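Local coordinates for protein DNA polymerase III, beta chain (Streptococcus pneumoniae, PDB 2AWA) that probably encircles DNA as a ring-shaped head-to-tail homodimer, tethering DNA polymerases and other proteins to it and so making replication processive, at residues T301-I306 with D336-F341; R367-V372 with Q382-V387. One frame throughout, in Å; residues are numbered along the deposited sequence.

Contact 1: T301-I306 with D336-F341; sequences TVKLEI and DLTISF
Leu304 meets Ile339 and Phe341 on the buried face of two antiparallel strands whose directions differ by 165°. From its CB outward, Leu304 works along the neighbouring strand. CB lies 4.0 Å from CG2 of Ile339, the residue paired with Leu304 across the strands. The first torsion (chi1 -91°) sets CG beside the backbone N and brings it 3.9 Å from Phe341 CE2, near the plane of that ring. CD1 stays in plane at the ring edge, 4.0 Å from Phe341 CE2, and the side chain also touches Val311 of strand 310-317. Val302 places CG1 over one face of the same ring, although the modelled approach is too short to be trusted in detail. The backbone fixes this register: Leu304 N donates to Ile339 O at 2.7 Å, and Ile339 N returns the bond to Leu304 O at 2.9 Å, the latter nearly straight at 170°. Equivalent reciprocal pairs join Val302 with Phe341 and Ile306 with Leu337. Strand 337-341 thereby forms one margin, within this chain, of a four-stranded antiparallel sheet in the C-terminal domain, next to the hairpin of strands 302-307 and 310-317; helix 280-294 packs on Val302 and Phe341. The other face, bearing Lys303, Glu305, Thr338 and Ser340, is more polar. The Lys303 chain passes Thr338 by its methylenes, CD standing 3.7 Å from Thr338 CG2, before its end leads away. One water bridges the strands near their Thr301 and Phe341 ends, giving a proton to Thr301 OG1 at 2.9 Å and bonding Ser340 OG at 2.7 Å. Thr301 OG1 also bonds Asn299. At the other end a second water links Ile306 O to Thr338 OG1.

Contact 2: R367-V372 with Q382-V387; sequences RPFTLV and QLITPV
Phe369 and Leu371 form hydrogen-bonded pairs with Ile384 and Gln382 across two short antiparallel strands inclined at 147°. Phe369 N gives its hydrogen to Ile384 O at 2.9 Å, with the donor tilted from the carbonyl plane, whereas Ile384 N reaches Phe369 O in the plane of the Phe369 carbonyl. Leu371 N approaches Gln382 O from above its carbonyl plane rather than along a lone pair. The Phe369 ring and the Ile384 side chain run side by side. With CG placed between the backbone N and the carbonyl carbon (chi1 61°), the ring comes nearer the second strand and offers Ile384 a face: Ile384 CB sits 4.0 Å from the ring centroid, 22° off the normal, in a CH-pi contact. The CG2 branch reaches the outer part of the ring, 3.7 Å from Phe369 CZ. Leu371 approaches the other branch of Ile384, its CD1 meeting Ile384 CD1 at 3.6 Å, and both residues also touch helix 343-351. On the opposite sheet face, Thr370 CG2 lies alongside Leu383 CD2 at 3.4 Å, and both residues touch Pro269. Where the strands run out, Pro386 lays CG and CD against Arg367 O, each at 3.3 Å, and its CD also lies near the Pro368 ring. At the other end a water bridges the pair, donating to Leu371 O and accepting from Gln382 NE2, each at 2.9 Å; Gln382 NE2 bonds Ser349 O as well. Strands 369-373 and 379-384 thus make a beta hairpin of the C-terminal domain. Beyond it, Leu383 is hydrogen-bonded through its backbone to Leu197 on strand 196-203 of the central domain, an antiparallel sheet running unbroken across a domain boundary, as in the outer wall of beta-family DNA sliding rings.

In the fold
Both contacts belong to the C-terminal domain, their centres about 12 Å apart, and they follow one another along the chain, 301-341 before 367-387. They lie in different antiparallel sheets: contact 1 in a four-stranded one, contact 2 in the long one shared with the central domain. The sheets meet through hydrophobic side chains: Phe341 and Phe369 pack edge-to-face, and Ile339 CD1 lies 3.9 Å from Phe369 CD2. The last residues of contact 2 reach contact 1: Ser340 O and Val387 N, 2.9 Å apart, probably hydrogen-bond. Helix 280-294 packs on contact 1 and helix 343-351 on contact 2, in keeping with the two-helix, two-sheet domain plan of such DNA-encircling rings.

Contact 1: T301-I306 with D336-F341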
loop_
_atom_site.group_PDB
_atom_site.type_symbol
_atom_site.label_atom_id
_atom_site.label_comp_id
_atom_site.label_asym_id
_atom_site.label_seq_id
_atom_site.Cartn_x
_atom_site.Cartn_y
_atom_site.Cartn_z
ATOM N N THR B 301 0.896 26.121 -12.233
ATOM C CA THR B 301 -0.129 26.203 -13.259
ATOM C C THR B 301 0.246 25.680 -14.635
ATOM O O THR B 301 1.374 25.693 -15.035
ATOM C CB THR B 301 -0.611 27.633 -13.462
ATOM O OG1 THR B 301 0.504 28.459 -13.775
ATOM C CG2 THR B 301 -1.315 28.130 -12.222
ATOM N N VAL B 302 -0.764 25.230 -15.348
ATOM C CA VAL B 302 -0.680 24.847 -16.746
ATOM C C VAL B 302 -1.327 25.999 -17.519
ATOM O O VAL B 302 -2.233 26.653 -17.022
ATOM C CB VAL B 302 -1.431 23.487 -17.007
ATOM C CG1 VAL B 302 -2.952 23.648 -16.884
ATOM C CG2 VAL B 302 -1.091 22.909 -18.362
ATOM N N LYS B 303 -0.823 26.260 -18.713
ATOM C CA LYS B 303 -1.308 27.316 -19.564
ATOM C C LYS B 303 -1.870 26.651 -20.794
ATOM O O LYS B 303 -1.148 25.956 -21.503
ATOM C CB LYS B 303 -0.163 28.262 -19.938
ATOM C CG LYS B 303 -0.480 29.263 -21.069
ATOM C CD LYS B 303 0.254 30.617 -20.920
ATOM C CE LYS B 303 1.754 30.557 -21.122
ATOM N NZ LYS B 303 2.160 30.154 -22.496
ATOM N N LEU B 304 -3.170 26.821 -21.016
ATOM C CA LEU B 304 -3.790 26.399 -22.256
ATOM C C LEU B 304 -3.704 27.553 -23.210
ATOM O O LEU B 304 -4.066 28.680 -22.853
ATOM C CB LEU B 304 -5.262 26.024 -22.078
ATOM C CG LEU B 304 -5.592 24.577 -21.769
ATOM C CD1 LEU B 304 -7.081 24.352 -21.934
ATOM C CD2 LEU B 304 -4.814 23.654 -22.681
ATOM N N GLU B 305 -3.208 27.271 -24.410
ATOM C CA GLU B 305 -3.218 28.231 -25.494
ATOM C C GLU B 305 -4.147 27.723 -26.596
ATOM O O GLU B 305 -4.032 26.600 -27.046
ATOM C CB GLU B 305 -1.795 28.434 -26.016
ATOM C CG GLU B 305 -1.608 29.669 -26.886
ATOM C CD GLU B 305 -0.437 29.514 -27.845
ATOM O OE1 GLU B 305 0.612 28.977 -27.420
ATOM O OE2 GLU B 305 -0.566 29.916 -29.026
ATOM N N ILE B 306 -5.089 28.550 -27.009
ATOM C CA ILE B 306 -6.026 28.174 -28.056
ATOM C C ILE B 306 -5.953 29.174 -29.220
ATOM O O ILE B 306 -6.499 30.259 -29.121
ATOM C CB ILE B 306 -7.460 28.122 -27.484
ATOM C CG1 ILE B 306 -7.501 27.231 -26.231
ATOM C CG2 ILE B 306 -8.449 27.609 -28.535
ATOM C CD1 ILE B 306 -8.478 27.690 -25.211
ATOM N N ASP B 336 -9.921 32.946 -29.942
ATOM C CA ASP B 336 -8.672 32.501 -29.358
ATOM C C ASP B 336 -8.688 32.840 -27.884
ATOM O O ASP B 336 -9.454 33.698 -27.429
ATOM C CB ASP B 336 -7.470 33.133 -30.065
ATOM C CG ASP B 336 -7.390 32.748 -31.556
ATOM O OD1 ASP B 336 -8.023 31.737 -31.948
ATOM O OD2 ASP B 336 -6.699 33.454 -32.337
ATOM N N LEU B 337 -7.878 32.125 -27.125
ATOM C CA LEU B 337 -7.815 32.336 -25.688
ATOM C C LEU B 337 -6.536 31.770 -25.151
ATOM O O LEU B 337 -6.128 30.670 -25.533
ATOM C CB LEU B 337 -8.977 31.642 -24.989
ATOM C CG LEU B 337 -8.932 31.521 -23.457
ATOM C CD1 LEU B 337 -8.921 32.885 -22.771
ATOM C CD2 LEU B 337 -10.121 30.684 -22.964
ATOM N N THR B 338 -5.919 32.511 -24.244
ATOM C CA THR B 338 -4.867 31.950 -23.435
ATOM C C THR B 338 -5.237 32.015 -21.963
ATOM O O THR B 338 -5.550 33.081 -21.435
ATOM C CB THR B 338 -3.538 32.611 -23.759
ATOM O OG1 THR B 338 -3.141 32.187 -25.074
ATOM C CG2 THR B 338 -2.482 32.189 -22.779
ATOM N N ILE B 339 -5.189 30.870 -21.298
ATOM C CA ILE B 339 -5.677 30.782 -19.923
ATOM C C ILE B 339 -4.835 29.804 -19.100
ATOM O O ILE B 339 -4.417 28.773 -19.608
ATOM C CB ILE B 339 -7.180 30.416 -19.914
ATOM C CG1 ILE B 339 -7.758 30.518 -18.522
ATOM C CG2 ILE B 339 -7.413 29.020 -20.497
ATOM C CD1 ILE B 339 -9.257 30.457 -18.510
ATOM N N SER B 340 -4.561 30.167 -17.845
ATOM C CA SER B 340 -3.781 29.350 -16.916
ATOM C C SER B 340 -4.621 28.997 -15.699
ATOM O O SER B 340 -5.396 29.807 -15.217
ATOM C CB SER B 340 -2.529 30.084 -16.451
ATOM O OG SER B 340 -1.615 30.232 -17.516
ATOM N N PHE B 341 -4.453 27.776 -15.217
ATOM C CA PHE B 341 -5.216 27.257 -14.094
ATOM C C PHE B 341 -4.387 26.206 -13.402
ATOM O O PHE B 341 -3.294 25.821 -13.885
ATOM C CB PHE B 341 -6.563 26.646 -14.552
ATOM C CG PHE B 341 -6.460 25.719 -15.742
ATOM C CD1 PHE B 341 -6.162 24.382 -15.574
ATOM C CD2 PHE B 341 -6.678 26.188 -17.028
ATOM C CE1 PHE B 341 -6.057 23.533 -16.669
ATOM C CE2 PHE B 341 -6.575 25.355 -18.111
ATOM C CZ PHE B 341 -6.252 24.013 -17.934
HETATM O O HOH W 1 0.757 29.309 -16.527
HETATM O O HOH W 2 -4.518 32.177 -27.786
#

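Contact 2: R367-V372 with Q382-V387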
loop_
_atom_site.group_PDB
_atom_site.type_symbol
_atom_site.label_atom_id
_atom_site.label_comp_id
_atom_site.label_asym_id
_atom_site.label_seq_id
_atom_site.Cartn_x
_atom_site.Cartn_y
_atom_site.Cartn_z
ATOM N N ARG B 367 -11.848 35.040 -15.852
ATOM C CA ARG B 367 -13.128 34.604 -15.292
ATOM C C ARG B 367 -13.225 33.074 -15.208
ATOM O O ARG B 367 -12.618 32.347 -16.008
ATOM C CB ARG B 367 -14.301 35.200 -16.062
ATOM C CG ARG B 367 -14.383 36.723 -15.926
ATOM C CD ARG B 367 -15.811 37.222 -15.725
ATOM N NE ARG B 367 -16.241 37.128 -14.320
ATOM C CZ ARG B 367 -17.234 36.358 -13.853
ATOM N NH1 ARG B 367 -17.950 35.570 -14.663
ATOM N NH2 ARG B 367 -17.520 36.380 -12.549
ATOM N N PRO B 368 -13.911 32.571 -14.176
ATOM C CA PRO B 368 -14.121 31.132 -14.042
ATOM C C PRO B 368 -14.665 30.508 -15.292
ATOM O O PRO B 368 -15.421 31.160 -15.992
ATOM C CB PRO B 368 -15.137 31.042 -12.909
ATOM C CG PRO B 368 -14.791 32.183 -12.060
ATOM C CD PRO B 368 -14.419 33.293 -13.000
ATOM N N PHE B 369 -14.274 29.266 -15.570
ATOM C CA PHE B 369 -14.824 28.549 -16.709
ATOM C C PHE B 369 -15.661 27.317 -16.297
ATOM O O PHE B 369 -15.528 26.838 -15.187
ATOM C CB PHE B 369 -13.713 28.217 -17.706
ATOM C CG PHE B 369 -12.622 27.354 -17.176
ATOM C CD1 PHE B 369 -12.687 25.972 -17.306
ATOM C CD2 PHE B 369 -11.467 27.916 -16.644
ATOM C CE1 PHE B 369 -11.618 25.149 -16.857
ATOM C CE2 PHE B 369 -10.390 27.097 -16.193
ATOM C CZ PHE B 369 -10.473 25.727 -16.300
ATOM N N THR B 370 -16.550 26.837 -17.169
ATOM C CA THR B 370 -17.425 25.704 -16.807
ATOM C C THR B 370 -17.037 24.407 -17.520
ATOM O O THR B 370 -16.496 24.453 -18.605
ATOM C CB THR B 370 -18.893 25.984 -17.137
ATOM O OG1 THR B 370 -19.031 26.219 -18.535
ATOM C CG2 THR B 370 -19.390 27.181 -16.388
ATOM N N LEU B 371 -17.328 23.261 -16.903
ATOM C CA LEU B 371 -17.163 21.958 -17.551
ATOM C C LEU B 371 -18.406 21.116 -17.329
ATOM O O LEU B 371 -18.818 20.935 -16.182
ATOM C CB LEU B 371 -16.013 21.157 -16.960
ATOM C CG LEU B 371 -14.594 21.666 -16.852
ATOM C CD1 LEU B 371 -14.421 22.592 -15.647
ATOM C CD2 LEU B 371 -13.712 20.457 -16.722
ATOM N N VAL B 372 -18.944 20.554 -18.411
ATOM C CA VAL B 372 -20.084 19.625 -18.355
ATOM C C VAL B 372 -19.773 18.366 -19.157
ATOM O O VAL B 372 -18.955 18.400 -20.076
ATOM C CB VAL B 372 -21.396 20.244 -18.937
ATOM C CG1 VAL B 372 -21.768 21.527 -18.204
ATOM C CG2 VAL B 372 -21.250 20.523 -20.414
ATOM N N GLN B 382 -19.679 22.019 -13.368
ATOM C CA GLN B 382 -18.523 22.366 -12.555
ATOM C C GLN B 382 -17.928 23.676 -13.013
ATOM O O GLN B 382 -18.129 24.081 -14.153
ATOM C CB GLN B 382 -17.462 21.274 -12.622
ATOM C CG GLN B 382 -17.946 19.951 -12.113
ATOM C CD GLN B 382 -16.913 18.869 -12.252
ATOM O OE1 GLN B 382 -15.956 18.815 -11.490
ATOM N NE2 GLN B 382 -17.105 17.987 -13.224
ATOM N N LEU B 383 -17.191 24.308 -12.098
ATOM C CA LEU B 383 -16.548 25.608 -12.294
ATOM C C LEU B 383 -15.120 25.573 -11.767
ATOM O O LEU B 383 -14.860 24.986 -10.730
ATOM C CB LEU B 383 -17.257 26.701 -11.497
ATOM C CG LEU B 383 -18.493 27.366 -12.021
ATOM C CD1 LEU B 383 -18.970 28.354 -10.982
ATOM C CD2 LEU B 383 -18.192 28.067 -13.318
ATOM N N ILE B 384 -14.233 26.267 -12.466
ATOM C CA ILE B 384 -12.847 26.382 -12.082
ATOM C C ILE B 384 -12.389 27.805 -12.313
ATOM O O ILE B 384 -12.537 28.355 -13.407
ATOM C CB ILE B 384 -11.950 25.448 -12.904
ATOM C CG1 ILE B 384 -12.260 23.999 -12.554
ATOM C CG2 ILE B 384 -10.501 25.732 -12.602
ATOM C CD1 ILE B 384 -11.555 23.003 -13.429
ATOM N N THR B 385 -11.819 28.393 -11.273
ATOM C CA THR B 385 -11.352 29.761 -11.332
ATOM C C THR B 385 -9.949 29.703 -11.851
ATOM O O THR B 385 -9.154 28.948 -11.337
ATOM C CB THR B 385 -11.362 30.427 -9.958
ATOM O OG1 THR B 385 -12.688 30.355 -9.402
ATOM C CG2 THR B 385 -10.948 31.872 -10.084
ATOM N N PRO B 386 -9.654 30.463 -12.910
ATOM C CA PRO B 386 -8.302 30.507 -13.421
ATOM C C PRO B 386 -7.414 31.419 -12.591
ATOM O O PRO B 386 -7.881 32.095 -11.676
ATOM C CB PRO B 386 -8.483 31.081 -14.822
ATOM C CG PRO B 386 -9.629 31.954 -14.709
ATOM C CD PRO B 386 -10.552 31.315 -13.702
ATOM N N VAL B 387 -6.144 31.425 -12.958
ATOM C CA VAL B 387 -5.118 32.184 -12.298
ATOM C C VAL B 387 -4.620 33.305 -13.210
ATOM O O VAL B 387 -4.204 33.045 -14.348
ATOM C CB VAL B 387 -3.932 31.265 -11.978
ATOM C CG1 VAL B 387 -2.684 32.072 -11.605
ATOM C CG2 VAL B 387 -4.325 30.319 -10.875
HETATM O O HOH W 3 -19.416 18.421 -14.961
#